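Local coordinates for MSHA biogenesis protein MshE (PDB 5HTL), which binds the second messenger cyclic di-GMP through its N-terminal region and probably takes part in making the MSHA pilus of Vibrio cholerae, at residues K8-L13 with T52-F57; L25-N30 with I44-L49; L62-I67 with S107-L112. All coordinates share one frame; numbering follows the deposited sequence.

Interaction 1 (K8-L13 with T52-F57); sequences KRLGDL and TQLLNF. With C2E (9,9'-[(2R,3R,3aS,5S,7aR,9R,10R,10aS,12S,14aR)-3,5,10,12-tetrahydroxy-5,12-dioxidooctahydro-2H,7H-difuro[3,2-d:3',2'-j][1,3,7,9,2,8]tetraoxadiphosphacyclododecine-2,9-diyl]bis(2-amino-1,9-dihydro-6H-purin-6-one)), chain C.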
# COMPACT_ATOMS: atom_id res chain seq x y z
N LYS A 8 -10.98 6.29 0.64
CA LYS A 8 -12.26 6.66 1.23
C LYS A 8 -11.91 7.56 2.41
O LYS A 8 -11.02 7.25 3.18
CB LYS A 8 -13.00 5.42 1.71
CG LYS A 8 -14.33 5.72 2.34
CD LYS A 8 -14.95 4.47 2.91
CE LYS A 8 -16.31 4.79 3.46
NZ LYS A 8 -17.22 5.27 2.38
N ARG A 9 -12.60 8.69 2.57
CA ARG A 9 -12.21 9.57 3.66
C ARG A 9 -12.50 8.95 5.02
O ARG A 9 -13.42 8.13 5.17
CB ARG A 9 -12.77 10.99 3.51
CG ARG A 9 -14.26 11.07 3.52
CD ARG A 9 -14.70 12.48 3.16
NE ARG A 9 -16.14 12.60 3.29
CZ ARG A 9 -16.82 13.71 3.05
NH1 ARG A 9 -16.18 14.81 2.67
NH2 ARG A 9 -18.13 13.72 3.20
N LEU A 10 -11.70 9.32 6.01
CA LEU A 10 -11.65 8.60 7.27
C LEU A 10 -12.95 8.65 8.06
O LEU A 10 -13.36 7.64 8.60
CB LEU A 10 -10.47 9.08 8.12
CG LEU A 10 -10.25 8.31 9.41
CD1 LEU A 10 -9.88 6.86 9.11
CD2 LEU A 10 -9.17 8.98 10.24
N GLY A 11 -13.59 9.82 8.11
CA GLY A 11 -14.85 9.95 8.83
C GLY A 11 -15.90 8.97 8.33
O GLY A 11 -16.46 8.20 9.12
N ASP A 12 -16.16 8.99 7.03
CA ASP A 12 -17.14 8.09 6.43
C ASP A 12 -16.79 6.64 6.67
O ASP A 12 -17.67 5.82 6.92
CB ASP A 12 -17.27 8.36 4.93
CG ASP A 12 -17.85 9.73 4.63
OD1 ASP A 12 -18.68 10.21 5.43
OD2 ASP A 12 -17.48 10.31 3.59
N LEU A 13 -15.50 6.30 6.61
CA LEU A 13 -15.07 4.94 6.87
C LEU A 13 -15.44 4.52 8.30
O LEU A 13 -15.99 3.44 8.54
CB LEU A 13 -13.56 4.83 6.64
CG LEU A 13 -12.87 3.47 6.79
CD1 LEU A 13 -11.57 3.48 6.01
CD2 LEU A 13 -12.55 3.17 8.23
N THR A 52 -5.58 2.64 19.13
CA THR A 52 -5.53 1.36 18.45
C THR A 52 -6.53 1.32 17.29
O THR A 52 -6.21 0.87 16.19
CB THR A 52 -5.83 0.20 19.41
OG1 THR A 52 -4.87 0.22 20.49
CG2 THR A 52 -5.77 -1.15 18.69
N GLN A 53 -7.73 1.81 17.55
CA GLN A 53 -8.75 1.90 16.50
C GLN A 53 -8.29 2.77 15.35
O GLN A 53 -8.47 2.40 14.19
CB GLN A 53 -10.05 2.46 17.06
CG GLN A 53 -10.84 1.51 17.93
CD GLN A 53 -12.04 2.19 18.53
OE1 GLN A 53 -11.96 3.32 19.02
NE2 GLN A 53 -13.18 1.51 18.49
N LEU A 54 -7.72 3.93 15.66
CA LEU A 54 -7.19 4.80 14.62
C LEU A 54 -6.13 4.11 13.77
O LEU A 54 -6.17 4.18 12.54
CB LEU A 54 -6.66 6.11 15.21
CG LEU A 54 -6.02 7.08 14.20
CD1 LEU A 54 -7.03 7.44 13.11
CD2 LEU A 54 -5.47 8.32 14.91
N LEU A 55 -5.19 3.43 14.43
CA LEU A 55 -4.15 2.65 13.76
C LEU A 55 -4.75 1.65 12.78
O LEU A 55 -4.38 1.60 11.59
CB LEU A 55 -3.33 1.92 14.83
CG LEU A 55 -2.19 0.99 14.42
CD1 LEU A 55 -0.93 1.77 14.16
CD2 LEU A 55 -1.95 -0.03 15.51
N ASN A 56 -5.71 0.87 13.26
CA ASN A 56 -6.32 -0.17 12.46
C ASN A 56 -7.10 0.37 11.26
O ASN A 56 -7.08 -0.21 10.17
CB ASN A 56 -7.22 -1.07 13.32
CG ASN A 56 -6.43 -1.92 14.31
OD1 ASN A 56 -5.28 -2.27 14.06
ND2 ASN A 56 -7.05 -2.24 15.43
N PHE A 57 -7.81 1.48 11.45
CA PHE A 57 -8.61 2.03 10.36
C PHE A 57 -7.85 2.90 9.38
O PHE A 57 -8.22 2.97 8.21
CB PHE A 57 -9.90 2.65 10.89
CG PHE A 57 -10.85 1.63 11.41
CD1 PHE A 57 -11.61 0.88 10.53
CD2 PHE A 57 -10.93 1.35 12.75
CE1 PHE A 57 -12.47 -0.09 10.99
CE2 PHE A 57 -11.78 0.36 13.22
CZ PHE A 57 -12.55 -0.35 12.34
P1 C2E C . -8.91 11.84 4.36
O2P C2E C . -9.54 10.77 5.23
O1P C2E C . -9.12 11.59 2.89
O5' C2E C . -9.53 13.23 4.79
C5' C2E C . -9.12 14.49 4.33
C4' C2E C . -9.68 15.62 5.07
O4' C2E C . -11.07 15.65 4.95
C3' C2E C . -9.40 15.51 6.54
O3' C2E C . -8.23 16.23 6.86
C2' C2E C . -10.56 15.99 7.15
O2' C2E C . -10.44 17.40 7.45
C1' C2E C . -11.68 15.75 6.20
N9 C2E C . -12.33 14.51 6.46
C8 C2E C . -12.00 13.26 6.77
N7 C2E C . -13.15 12.57 6.84
C5 C2E C . -14.19 13.41 6.57
C6 C2E C . -15.57 13.18 6.51
O6 C2E C . -16.08 11.96 6.76
N1 C2E C . -16.39 14.20 6.23
C2 C2E C . -15.88 15.41 5.98
N2 C2E C . -16.80 16.46 5.68
N3 C2E C . -14.56 15.68 6.02
C4 C2E C . -13.68 14.70 6.32
P11 C2E C . -7.22 15.70 7.97
O21 C2E C . -6.16 16.75 8.26
O11 C2E C . -8.01 15.46 9.22
O5A C2E C . -6.61 14.32 7.58
C5A C2E C . -5.80 14.15 6.43
C4A C2E C . -5.59 12.80 5.99
O4A C2E C . -4.77 12.07 6.98
C3A C2E C . -6.84 12.02 5.90
O3A C2E C . -7.35 11.92 4.59
C2A C2E C . -6.52 10.68 6.44
O2A C2E C . -6.07 9.79 5.50
C1A C2E C . -5.42 10.90 7.42
N91 C2E C . -5.77 11.15 8.81
C81 C2E C . -6.90 11.69 9.32
N71 C2E C . -6.79 11.77 10.66
C51 C2E C . -5.58 11.27 11.02
C61 C2E C . -4.89 11.09 12.22
O61 C2E C . -5.44 11.46 13.44
N11 C2E C . -3.67 10.56 12.20
C21 C2E C . -3.10 10.19 11.06
N21 C2E C . -1.81 9.63 11.15
N31 C2E C . -3.71 10.35 9.88
C41 C2E C . -4.95 10.89 9.84
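L13 and F57 meet because their first torsions turn them to each other: CG of L13 lies anti to the backbone N (chi1 -177°), and CG of F57 lies anti to the carbonyl carbon (chi1 -69°). L10 and L54 use the same torsion as L13 and swing their ends inward. The contact joins the start of helix 10-16 to helix 51-62 in the all-helical part of the cyclic di-GMP-binding MshEN fold. Methyl CD2 of L13 touches CD1 of F57 at 3.4 Å, approaching the ring obliquely. One turn earlier on each helix, CD2 of L10 meets CD1 of L54 at 3.9 Å. The interface is apolar and largely buried. Q61, further along helix 51-62, touches both L10 and L13.

The two leucines L10 and L54 also face the ligand. CD2 of L54 reaches O61 of one guanine at 3.5 Å. CD2 of L10 sits over the C81-N71 rim of its five-membered ring, on the same side of the base as L54. The backbone at the helix start binds one phosphate and the other guanine. L10 N donates to phosphate oxygen O2P at 2.7 Å, and G11 N donates to N7 of the other guanine at 3.1 Å. The helix N-terminus probably favours the negative phosphate. G11 has no side chain, so O6 of that guanine can approach closely. R9, at the N-cap position, starts the sequence R9-L10-G11. Its chain runs extended along one face of the guanine, with N1 over the guanidinium centre, 3.2 Å above its plane. A salt bridge to D12 steadies the guanidinium: NE donates nearly in its own plane to OD2 at 2.7 Å, and OD2 receives the bond from above the carboxylate plane.

Interaction 2 (L25-N30 with I44-L49); sequences LEQALN and ISLGFL. With C2E (9,9'-[(2R,3R,3aS,5S,7aR,9R,10R,10aS,12S,14aR)-3,5,10,12-tetrahydroxy-5,12-dioxidooctahydro-2H,7H-difuro[3,2-d:3',2'-j][1,3,7,9,2,8]tetraoxadiphosphacyclododecine-2,9-diyl]bis(2-amino-1,9-dihydro-6H-purin-6-one)), chain C.
A Schellman motif at the C-terminal end of helix 39-45 supplies one side of this contact, and helix 22-32 supplies the other. G47 carries the positive phi (87°) that turns the chain, and G47 N bonds back to I44 O. On either side of it in sequence, L46 and F48 both point at helix 22-32.

L46 CD1 rests against A28, 3.9 Å from its CB. L46 CD2 lies near the amide of Q27, 4.0 Å from NE2. Q27 stretches its chain over the surface, with CG anti to the backbone N (chi1 -173°). That brings OE1 to the edge of the F48 ring, near the ring plane, 3.4 Å from CZ. Amide and ring planes stand 66° apart. L46 CB lies against one face of the F48 ring, toward its rim, so the loop also packs on itself.

Q27 is exposed, whereas A28 is buried and also touches L39 and L43. L25 and L29 of helix 22-32 turn to the ligand instead. Both methyls of L29 lie over a guanine, CD1 at 3.5 Å from C2. The arrangement is a Schellman-capped helix end packed on a neighbouring helix, whose L25 and L29 line the cyclic di-GMP pocket.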
# COMPACT_ATOMS: atom_id res chain seq x y z
N LEU A 25 -18.98 12.51 14.38
CA LEU A 25 -18.17 12.93 13.25
C LEU A 25 -18.36 14.43 12.99
O LEU A 25 -17.39 15.16 12.84
CB LEU A 25 -18.52 12.14 12.00
CG LEU A 25 -17.80 12.57 10.71
CD1 LEU A 25 -16.27 12.64 10.86
CD2 LEU A 25 -18.17 11.64 9.57
N GLU A 26 -19.62 14.87 12.95
CA GLU A 26 -19.91 16.28 12.72
C GLU A 26 -19.30 17.14 13.82
O GLU A 26 -18.70 18.19 13.56
CB GLU A 26 -21.43 16.48 12.62
CG GLU A 26 -22.04 15.86 11.36
CD GLU A 26 -23.55 15.65 11.44
OE1 GLU A 26 -24.15 15.90 12.50
OE2 GLU A 26 -24.14 15.23 10.41
N GLN A 27 -19.40 16.67 15.06
CA GLN A 27 -18.81 17.36 16.19
C GLN A 27 -17.30 17.50 16.03
O GLN A 27 -16.74 18.58 16.25
CB GLN A 27 -19.14 16.60 17.48
CG GLN A 27 -18.71 17.32 18.73
CD GLN A 27 -19.10 16.59 20.00
OE1 GLN A 27 -19.81 15.58 19.96
NE2 GLN A 27 -18.63 17.09 21.14
N ALA A 28 -16.64 16.43 15.62
CA ALA A 28 -15.19 16.46 15.48
C ALA A 28 -14.73 17.33 14.31
O ALA A 28 -13.71 18.01 14.41
CB ALA A 28 -14.64 15.06 15.34
N LEU A 29 -15.48 17.30 13.21
CA LEU A 29 -15.14 18.13 12.05
C LEU A 29 -15.24 19.61 12.42
O LEU A 29 -14.38 20.40 12.04
CB LEU A 29 -16.04 17.81 10.86
CG LEU A 29 -15.76 16.46 10.20
CD1 LEU A 29 -16.90 16.14 9.24
CD2 LEU A 29 -14.42 16.47 9.48
N ASN A 30 -16.28 19.96 13.18
CA ASN A 30 -16.44 21.33 13.69
C ASN A 30 -15.28 21.72 14.60
O ASN A 30 -14.73 22.82 14.51
CB ASN A 30 -17.76 21.47 14.46
CG ASN A 30 -18.99 21.33 13.57
OD1 ASN A 30 -18.91 21.48 12.35
ND2 ASN A 30 -20.13 21.04 14.18
N ILE A 44 -10.13 11.09 18.89
CA ILE A 44 -9.52 10.51 20.09
C ILE A 44 -9.60 11.47 21.28
O ILE A 44 -9.92 11.07 22.40
CB ILE A 44 -8.05 10.13 19.84
CG1 ILE A 44 -7.98 8.94 18.89
CG2 ILE A 44 -7.36 9.76 21.16
CD1 ILE A 44 -6.56 8.64 18.43
N SER A 45 -9.31 12.74 21.03
CA SER A 45 -9.38 13.75 22.07
C SER A 45 -10.78 13.85 22.68
O SER A 45 -10.93 14.08 23.88
CB SER A 45 -8.93 15.10 21.53
OG SER A 45 -9.97 15.77 20.83
N LEU A 46 -11.80 13.66 21.84
CA LEU A 46 -13.19 13.73 22.27
C LEU A 46 -13.66 12.42 22.90
O LEU A 46 -14.76 12.36 23.45
CB LEU A 46 -14.09 14.10 21.08
CG LEU A 46 -13.98 15.56 20.61
CD1 LEU A 46 -14.53 15.74 19.21
CD2 LEU A 46 -14.70 16.47 21.58
N GLY A 47 -12.83 11.38 22.82
CA GLY A 47 -13.13 10.12 23.48
C GLY A 47 -13.98 9.17 22.65
O GLY A 47 -14.48 8.16 23.16
N PHE A 48 -14.12 9.47 21.37
CA PHE A 48 -14.98 8.67 20.49
C PHE A 48 -14.23 7.53 19.81
O PHE A 48 -14.83 6.61 19.23
CB PHE A 48 -15.56 9.57 19.40
CG PHE A 48 -16.38 10.72 19.93
CD1 PHE A 48 -17.07 10.64 21.13
CD2 PHE A 48 -16.47 11.90 19.19
CE1 PHE A 48 -17.83 11.71 21.59
CE2 PHE A 48 -17.22 12.97 19.64
CZ PHE A 48 -17.90 12.88 20.84
N LEU A 49 -12.90 7.60 19.87
CA LEU A 49 -12.02 6.70 19.15
C LEU A 49 -10.78 6.49 20.01
O LEU A 49 -10.41 7.37 20.78
CB LEU A 49 -11.62 7.36 17.82
CG LEU A 49 -10.84 6.56 16.78
CD1 LEU A 49 -11.70 5.48 16.14
CD2 LEU A 49 -10.25 7.46 15.71
P1 C2E C . -8.91 11.84 4.36
O2P C2E C . -9.54 10.77 5.23
O1P C2E C . -9.12 11.59 2.89
O5' C2E C . -9.53 13.23 4.79
C5' C2E C . -9.12 14.49 4.33
C4' C2E C . -9.68 15.62 5.07
O4' C2E C . -11.07 15.65 4.95
C3' C2E C . -9.40 15.51 6.54
O3' C2E C . -8.23 16.23 6.86
C2' C2E C . -10.56 15.99 7.15
O2' C2E C . -10.44 17.40 7.45
C1' C2E C . -11.68 15.75 6.20
N9 C2E C . -12.33 14.51 6.46
C8 C2E C . -12.00 13.26 6.77
N7 C2E C . -13.15 12.57 6.84
C5 C2E C . -14.19 13.41 6.57
C6 C2E C . -15.57 13.18 6.51
O6 C2E C . -16.08 11.96 6.76
N1 C2E C . -16.39 14.20 6.23
C2 C2E C . -15.88 15.41 5.98
N2 C2E C . -16.80 16.46 5.68
N3 C2E C . -14.56 15.68 6.02
C4 C2E C . -13.68 14.70 6.32
P11 C2E C . -7.22 15.70 7.97
O21 C2E C . -6.16 16.75 8.26
O11 C2E C . -8.01 15.46 9.22
O5A C2E C . -6.61 14.32 7.58
C5A C2E C . -5.80 14.15 6.43
C4A C2E C . -5.59 12.80 5.99
O4A C2E C . -4.77 12.07 6.98
C3A C2E C . -6.84 12.02 5.90
O3A C2E C . -7.35 11.92 4.59
C2A C2E C . -6.52 10.68 6.44
O2A C2E C . -6.07 9.79 5.50
C1A C2E C . -5.42 10.90 7.42
N91 C2E C . -5.77 11.15 8.81
C81 C2E C . -6.90 11.69 9.32
N71 C2E C . -6.79 11.77 10.66
C51 C2E C . -5.58 11.27 11.02
C61 C2E C . -4.89 11.09 12.22
O61 C2E C . -5.44 11.46 13.44
N11 C2E C . -3.67 10.56 12.20
C21 C2E C . -3.10 10.19 11.06
N21 C2E C . -1.81 9.63 11.15
N31 C2E C . -3.71 10.35 9.88
C41 C2E C . -4.95 10.89 9.84

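Interaction 3 (L62-I67 with S107-L112); sequences LSLPVI and SDPADL. With C2E (9,9'-[(2R,3R,3aS,5S,7aR,9R,10R,10aS,12S,14aR)-3,5,10,12-tetrahydroxy-5,12-dioxidooctahydro-2H,7H-difuro[3,2-d:3',2'-j][1,3,7,9,2,8]tetraoxadiphosphacyclododecine-2,9-diyl]bis(2-amino-1,9-dihydro-6H-purin-6-one)), chain D.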
# COMPACT_ATOMS: atom_id res chain seq x y z
N LEU A 62 -5.71 3.10 3.94
CA LEU A 62 -4.55 3.19 3.07
C LEU A 62 -4.16 1.87 2.41
O LEU A 62 -3.17 1.81 1.67
CB LEU A 62 -3.37 3.74 3.87
CG LEU A 62 -3.63 5.11 4.51
CD1 LEU A 62 -2.42 5.53 5.35
CD2 LEU A 62 -3.98 6.14 3.43
N SER A 63 -4.95 0.83 2.70
CA SER A 63 -4.74 -0.52 2.15
C SER A 63 -3.34 -1.06 2.45
O SER A 63 -2.58 -1.41 1.55
CB SER A 63 -5.02 -0.55 0.65
OG SER A 63 -5.27 -1.87 0.23
N LEU A 64 -2.98 -1.06 3.73
CA LEU A 64 -1.68 -1.57 4.13
C LEU A 64 -1.84 -2.32 5.43
O LEU A 64 -2.85 -2.18 6.12
CB LEU A 64 -0.64 -0.45 4.20
CG LEU A 64 -0.96 0.79 5.02
CD1 LEU A 64 -0.80 0.54 6.53
CD2 LEU A 64 -0.10 1.99 4.57
N PRO A 65 -0.84 -3.14 5.78
CA PRO A 65 -1.00 -3.88 7.03
C PRO A 65 -0.44 -3.16 8.25
O PRO A 65 0.51 -2.37 8.15
CB PRO A 65 -0.17 -5.14 6.78
CG PRO A 65 0.85 -4.74 5.81
CD PRO A 65 0.27 -3.64 4.96
N VAL A 66 -1.02 -3.46 9.40
CA VAL A 66 -0.44 -3.13 10.69
C VAL A 66 0.56 -4.23 11.05
O VAL A 66 0.25 -5.41 10.89
CB VAL A 66 -1.52 -3.10 11.79
CG1 VAL A 66 -0.90 -2.78 13.14
CG2 VAL A 66 -2.61 -2.10 11.45
N ILE A 67 1.75 -3.85 11.50
CA ILE A 67 2.67 -4.86 12.01
C ILE A 67 2.90 -4.70 13.50
O ILE A 67 2.75 -3.60 14.05
CB ILE A 67 4.05 -4.85 11.28
CG1 ILE A 67 4.77 -3.51 11.43
CG2 ILE A 67 3.84 -5.23 9.81
CD1 ILE A 67 6.25 -3.59 11.11
N SER A 107 5.00 5.39 11.42
CA SER A 107 3.94 5.67 12.38
C SER A 107 2.81 6.40 11.67
O SER A 107 1.64 6.26 12.04
CB SER A 107 4.47 6.53 13.52
OG SER A 107 4.57 7.87 13.10
N ASP A 108 3.15 7.18 10.65
CA ASP A 108 2.13 7.91 9.89
C ASP A 108 2.37 7.83 8.38
O ASP A 108 2.93 8.73 7.78
CB ASP A 108 2.06 9.36 10.35
CG ASP A 108 0.91 10.12 9.72
OD1 ASP A 108 0.11 9.49 9.00
OD2 ASP A 108 0.82 11.35 9.95
N PRO A 109 1.92 6.74 7.75
CA PRO A 109 2.09 6.62 6.30
C PRO A 109 1.21 7.61 5.51
O PRO A 109 1.43 7.78 4.32
CB PRO A 109 1.69 5.16 6.01
CG PRO A 109 0.94 4.72 7.20
CD PRO A 109 1.46 5.48 8.36
N ALA A 110 0.27 8.26 6.18
CA ALA A 110 -0.55 9.32 5.57
C ALA A 110 0.17 10.67 5.55
O ALA A 110 -0.33 11.64 4.98
CB ALA A 110 -1.87 9.44 6.30
N ASP A 111 1.36 10.73 6.15
CA ASP A 111 2.13 11.97 6.22
C ASP A 111 2.90 12.17 4.91
O ASP A 111 4.02 11.66 4.74
CB ASP A 111 3.09 11.91 7.42
CG ASP A 111 3.87 13.21 7.64
OD1 ASP A 111 4.55 13.33 8.68
OD2 ASP A 111 3.83 14.12 6.78
N LEU A 112 2.29 12.91 4.00
CA LEU A 112 2.87 13.09 2.67
C LEU A 112 4.09 14.00 2.68
O LEU A 112 4.97 13.87 1.83
CB LEU A 112 1.80 13.63 1.71
CG LEU A 112 0.62 12.67 1.50
CD1 LEU A 112 -0.34 13.22 0.45
CD2 LEU A 112 1.13 11.30 1.10
P1 C2E D . -2.00 -5.98 2.18
O2P C2E D . -1.91 -7.47 2.47
O1P C2E D . -0.70 -5.21 2.10
O5' C2E D . -2.71 -5.82 0.79
C5' C2E D . -3.06 -4.57 0.23
C4' C2E D . -3.98 -4.67 -0.91
O4' C2E D . -3.37 -5.26 -2.02
C3' C2E D . -5.18 -5.53 -0.61
O3' C2E D . -6.26 -4.71 -0.18
C2' C2E D . -5.42 -6.22 -1.80
O2' C2E D . -6.34 -5.50 -2.66
C1' C2E D . -4.10 -6.38 -2.47
N9 C2E D . -3.39 -7.56 -2.04
C8 C2E D . -3.37 -8.35 -0.95
N7 C2E D . -2.40 -9.25 -1.16
C5 C2E D . -1.78 -9.00 -2.35
C6 C2E D . -0.71 -9.63 -3.00
O6 C2E D . -0.03 -10.68 -2.47
N1 C2E D . -0.33 -9.15 -4.19
C2 C2E D . -0.95 -8.09 -4.72
N2 C2E D . -0.49 -7.65 -5.99
N3 C2E D . -1.98 -7.45 -4.15
C4 C2E D . -2.43 -7.88 -2.94
P11 C2E D . -7.33 -5.23 0.88
O21 C2E D . -8.50 -4.25 0.95
O11 C2E D . -7.73 -6.60 0.46
O5A C2E D . -6.62 -5.40 2.28
C5A C2E D . -5.97 -4.34 2.96
C4A C2E D . -5.12 -4.77 4.03
O4A C2E D . -5.95 -5.40 5.05
C3A C2E D . -4.15 -5.81 3.63
O3A C2E D . -2.90 -5.26 3.29
C2A C2E D . -4.09 -6.74 4.77
O2A C2E D . -3.16 -6.33 5.70
C1A C2E D . -5.46 -6.68 5.36
N91 C2E D . -6.45 -7.67 4.91
C81 C2E D . -6.66 -8.14 3.67
N71 C2E D . -7.69 -9.00 3.71
C51 C2E D . -8.14 -9.08 4.99
C61 C2E D . -9.16 -9.77 5.64
O61 C2E D . -10.00 -10.63 4.96
N11 C2E D . -9.32 -9.60 6.95
C21 C2E D . -8.53 -8.76 7.64
N21 C2E D . -8.76 -8.63 9.03
N31 C2E D . -7.55 -8.07 7.07
C41 C2E D . -7.34 -8.22 5.74
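L62 and L64 press on P109, which lies in a type I beta turn from D108 to D111. The contact joins the loop after helix 51-62 to the loop between strand 101-106 and helix 112-121, within the MshEN domain. Its tight part is wholly apolar. L62 CD1 lies 3.9 Å from P109 CG and 4.1 Å from A110 CB. L64 CD2 lies 3.9 Å from P109 CB. CG of L64 sits between the backbone N and the carbonyl carbon (chi1 52°), which brings CD2 to the proline. The four touching residues are buried.

The loose side is at L112, which is exposed and makes no contact with 62-67. S63 and P65 border a cyclic di-GMP bound by the second subunit. S63 is the positive-phi residue of the Schellman motif that ends helix 51-62. Its OG lies 3.0 Å from O3' of that ligand and is hydrogen-bonded to R7 of the second subunit. P65 CB lies 3.4 Å from O2A of the same ligand. On the turn side, D108 OD1 is hydrogen-bonded to N21 of the chain's own cyclic di-GMP. The same oxygen takes a weak bond from A110 N at 3.1 Å.

How the interactions relate
Interaction 2 is nested along the chain inside the loop closed by interaction 1, and interaction 3 follows both. The centres of interactions 1 and 2 lie about 12 Å apart, and both sites touch the same cyclic di-GMP. They meet directly where L54 packs on I44 and L49, and where G11 packs on L25. R9 and L29 cover opposite faces of one guanine. Interactions 1 and 3 have centres about 11 Å apart and touch through L55 and N56 against V66. Interactions 2 and 3 do not touch. Helix 51-62 thus leads from the helical pocket to the sheet-containing part. Interaction 3 borders ligands of both subunits, so the second subunit's ligand also lies where the subunits meet.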